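Local coordinates for leucine-rich repeat protein (Bacteroides thetaiotaomicron, PDB 4ECN), which is of unknown function but, as an extracellular leucine-rich repeat protein, probably binds other proteins, at residues F510-P515 against T538-D543. Numbering follows the deposited sequence.
Sequences FLYDLP and TRLADD
Tyr512 leaves its backbone with CG anti to the carbonyl carbon (chi1 -55°), while Arg539 has CG anti to the backbone N and runs on extended to NE; with these torsions the arginine chain passes over one face of the phenol ring. The pair illustrates how a leucine-rich repeat solenoid is joined away from its parallel sheet: the loop 510-515, between strands 495-499 and 519-521, meets residues 538-543 at the end of helix 530-542, which follows the second of these strands. The guanidinium lies flat on the ring, their planes 7° apart, in a cation-pi contact with CZ 3.8 Å from the Tyr512 ring centroid. Nearer the ring centre, Arg539 CD makes a CH-pi contact 3.7 Å from that centroid, so methylene and charge share one face. Leu540 borders the edge of the same ring, its CD1 3.7 Å from Tyr512 CE1; it also packs on Leu520 of strand 519-521, as does Leu511 from the loop, so both segments rest on the same strand residue. At the far end of the ring, Tyr512 OH makes a weak hydrogen bond to Asp536 O, about one turn before Arg539 in the helix. A leucine in place of Tyr512 would probably leave the Arg539 guanidinium without the flat face it stacks on, and less fixed in its rotation. Beyond the helix end, the Asp543 carboxylate accepts a hydrogen bond from Asp545 N through OD1; Tyr512 O lies 3.3 Å from Asp543 OD1, but both are acceptors and no hydrogen bond joins them.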
ATOM      1  N   PHE A 510     -22.653  -1.336  -5.166  1.00 51.98           N
ATOM      2  CA  PHE A 510     -22.529  -2.214  -4.005  1.00 49.69           C
ATOM      3  C   PHE A 510     -22.339  -1.396  -2.693  1.00 56.06           C
ATOM      4  O   PHE A 510     -22.837  -1.833  -1.651  1.00 57.29           O
ATOM      5  CB  PHE A 510     -21.402  -3.233  -4.195  1.00 49.11           C
ATOM      6  CG  PHE A 510     -20.009  -2.806  -3.820  1.00 48.48           C
ATOM      7  CD1 PHE A 510     -19.533  -2.985  -2.528  1.00 49.69           C
ATOM      8  CD2 PHE A 510     -19.148  -2.284  -4.771  1.00 49.54           C
ATOM      9  CE1 PHE A 510     -18.252  -2.571  -2.174  1.00 49.34           C
ATOM     10  CE2 PHE A 510     -17.857  -1.883  -4.418  1.00 50.88           C
ATOM     11  CZ  PHE A 510     -17.419  -2.028  -3.124  1.00 48.12           C
ATOM     12  N   LEU A 511     -21.691  -0.203  -2.758  1.00 51.97           N
ATOM     13  CA  LEU A 511     -21.437   0.657  -1.589  1.00 50.96           C
ATOM     14  C   LEU A 511     -22.705   1.107  -0.879  1.00 56.33           C
ATOM     15  O   LEU A 511     -22.721   1.204   0.348  1.00 55.73           O
ATOM     16  CB  LEU A 511     -20.664   1.919  -1.996  1.00 49.83           C
ATOM     17  CG  LEU A 511     -19.245   1.730  -2.442  1.00 52.37           C
ATOM     18  CD1 LEU A 511     -18.703   3.013  -3.046  1.00 51.48           C
ATOM     19  CD2 LEU A 511     -18.380   1.204  -1.305  1.00 52.14           C
ATOM     20  N   TYR A 512     -23.746   1.408  -1.654  1.00 54.44           N
ATOM     21  CA  TYR A 512     -25.004   1.950  -1.161  1.00 55.66           C
ATOM     22  C   TYR A 512     -25.904   0.862  -0.556  1.00 60.75           C
ATOM     23  O   TYR A 512     -26.870   1.190   0.143  1.00 61.36           O
ATOM     24  CB  TYR A 512     -25.727   2.663  -2.312  1.00 57.43           C
ATOM     25  CG  TYR A 512     -24.874   3.730  -2.979  1.00 58.64           C
ATOM     26  CD1 TYR A 512     -24.721   4.991  -2.405  1.00 59.97           C
ATOM     27  CD2 TYR A 512     -24.245   3.489  -4.200  1.00 59.23           C
ATOM     28  CE1 TYR A 512     -23.944   5.976  -3.015  1.00 60.17           C
ATOM     29  CE2 TYR A 512     -23.471   4.472  -4.824  1.00 59.24           C
ATOM     30  CZ  TYR A 512     -23.325   5.714  -4.228  1.00 64.48           C
ATOM     31  OH  TYR A 512     -22.568   6.689  -4.836  1.00 62.96           O
ATOM     32  N   ASP A 513     -25.561  -0.416  -0.788  1.00 57.21           N
ATOM     33  CA  ASP A 513     -26.336  -1.558  -0.301  1.00 58.08           C
ATOM     34  C   ASP A 513     -25.653  -2.229   0.904  1.00 60.63           C
ATOM     35  O   ASP A 513     -26.163  -3.228   1.419  1.00 60.78           O
ATOM     36  CB  ASP A 513     -26.548  -2.574  -1.437  1.00 60.42           C
ATOM     37  CG  ASP A 513     -27.257  -2.023  -2.671  1.00 71.69           C
ATOM     38  OD1 ASP A 513     -27.912  -0.955  -2.561  1.00 72.55           O
ATOM     39  OD2 ASP A 513     -27.168  -2.666  -3.741  1.00 77.65           O
ATOM     40  N   LEU A 514     -24.537  -1.653   1.379  1.00 55.02           N
ATOM     41  CA  LEU A 514     -23.813  -2.188   2.521  1.00 53.41           C
ATOM     42  C   LEU A 514     -24.506  -1.733   3.784  1.00 58.99           C
ATOM     43  O   LEU A 514     -24.814  -0.543   3.927  1.00 60.09           O
ATOM     44  CB  LEU A 514     -22.320  -1.793   2.507  1.00 51.76           C
ATOM     45  CG  LEU A 514     -21.452  -2.508   1.444  1.00 55.30           C
ATOM     46  CD1 LEU A 514     -20.077  -1.912   1.359  1.00 54.17           C
ATOM     47  CD2 LEU A 514     -21.353  -4.020   1.692  1.00 56.01           C
ATOM     48  N   PRO A 515     -24.789  -2.682   4.703  1.00 55.35           N
ATOM     49  CA  PRO A 515     -25.527  -2.335   5.937  1.00 55.45           C
ATOM     50  C   PRO A 515     -24.740  -1.554   6.987  1.00 59.08           C
ATOM     51  O   PRO A 515     -25.302  -0.640   7.593  1.00 58.10           O
ATOM     52  CB  PRO A 515     -25.886  -3.692   6.541  1.00 57.20           C
ATOM     53  CG  PRO A 515     -25.564  -4.688   5.519  1.00 61.98           C
ATOM     54  CD  PRO A 515     -24.520  -4.125   4.632  1.00 56.59           C
ATOM     55  N   THR A 538     -23.784  13.027  -2.472  1.00 52.84           N
ATOM     56  CA  THR A 538     -25.169  13.312  -2.078  1.00 53.80           C
ATOM     57  C   THR A 538     -25.921  11.999  -1.827  1.00 59.97           C
ATOM     58  O   THR A 538     -26.554  11.881  -0.778  1.00 61.05           O
ATOM     59  CB  THR A 538     -25.934  14.166  -3.112  1.00 58.86           C
ATOM     60  OG1 THR A 538     -25.143  15.253  -3.573  1.00 59.42           O
ATOM     61  CG2 THR A 538     -27.221  14.717  -2.559  1.00 58.00           C
ATOM     62  N   ARG A 539     -25.811  11.000  -2.763  1.00 56.32           N
ATOM     63  CA  ARG A 539     -26.506   9.703  -2.649  1.00 55.69           C
ATOM     64  C   ARG A 539     -26.098   9.011  -1.358  1.00 59.97           C
ATOM     65  O   ARG A 539     -26.963   8.616  -0.573  1.00 60.71           O
ATOM     66  CB  ARG A 539     -26.261   8.781  -3.857  1.00 49.78           C
ATOM     67  CG  ARG A 539     -27.202   7.585  -3.831  1.00 50.20           C
ATOM     68  CD  ARG A 539     -26.981   6.574  -4.935  1.00 56.24           C
ATOM     69  NE  ARG A 539     -27.608   5.287  -4.598  1.00 63.00           N
ATOM     70  CZ  ARG A 539     -27.457   4.163  -5.301  1.00 79.11           C
ATOM     71  NH1 ARG A 539     -26.707   4.150  -6.398  1.00 61.68           N
ATOM     72  NH2 ARG A 539     -28.047   3.042  -4.905  1.00 70.55           N
ATOM     73  N   LEU A 540     -24.791   8.942  -1.124  1.00 55.50           N
ATOM     74  CA  LEU A 540     -24.156   8.349   0.041  1.00 55.62           C
ATOM     75  C   LEU A 540     -24.691   8.960   1.360  1.00 60.19           C
ATOM     76  O   LEU A 540     -25.028   8.218   2.277  1.00 59.77           O
ATOM     77  CB  LEU A 540     -22.645   8.582  -0.088  1.00 54.86           C
ATOM     78  CG  LEU A 540     -21.735   7.607   0.607  1.00 59.80           C
ATOM     79  CD1 LEU A 540     -21.725   6.257  -0.106  1.00 59.68           C
ATOM     80  CD2 LEU A 540     -20.322   8.156   0.650  1.00 63.08           C
ATOM     81  N   ALA A 541     -24.813  10.299   1.426  1.00 57.28           N
ATOM     82  CA  ALA A 541     -25.305  11.028   2.602  1.00 56.78           C
ATOM     83  C   ALA A 541     -26.813  10.834   2.793  1.00 60.91           C
ATOM     84  O   ALA A 541     -27.272  10.626   3.915  1.00 58.77           O
ATOM     85  CB  ALA A 541     -24.987  12.505   2.455  1.00 57.21           C
ATOM     86  N   ASP A 542     -27.577  10.893   1.684  1.00 60.22           N
ATOM     87  CA  ASP A 542     -29.031  10.743   1.665  1.00 61.51           C
ATOM     88  C   ASP A 542     -29.462   9.294   1.964  1.00 68.19           C
ATOM     89  O   ASP A 542     -30.539   9.106   2.537  1.00 68.86           O
ATOM     90  CB  ASP A 542     -29.599  11.193   0.312  1.00 63.34           C
ATOM     91  CG  ASP A 542     -29.750  12.702   0.143  1.00 73.48           C
ATOM     92  OD1 ASP A 542     -29.860  13.410   1.174  1.00 75.14           O
ATOM     93  OD2 ASP A 542     -29.889  13.162  -1.020  1.00 76.32           O
ATOM     94  N   ASP A 543     -28.623   8.288   1.604  1.00 65.45           N
ATOM     95  CA  ASP A 543     -28.900   6.863   1.817  1.00 65.69           C
ATOM     96  C   ASP A 543     -29.082   6.586   3.322  1.00 72.76           C
ATOM     97  O   ASP A 543     -28.218   6.923   4.131  1.00 71.17           O
ATOM     98  CB  ASP A 543     -27.785   5.988   1.217  1.00 65.54           C
ATOM     99  CG  ASP A 543     -28.225   4.568   0.924  1.00 71.38           C
ATOM    100  OD1 ASP A 543     -28.186   3.747   1.835  1.00 70.04           O
ATOM    101  OD2 ASP A 543     -28.631   4.292  -0.227  1.00 78.52           O
TER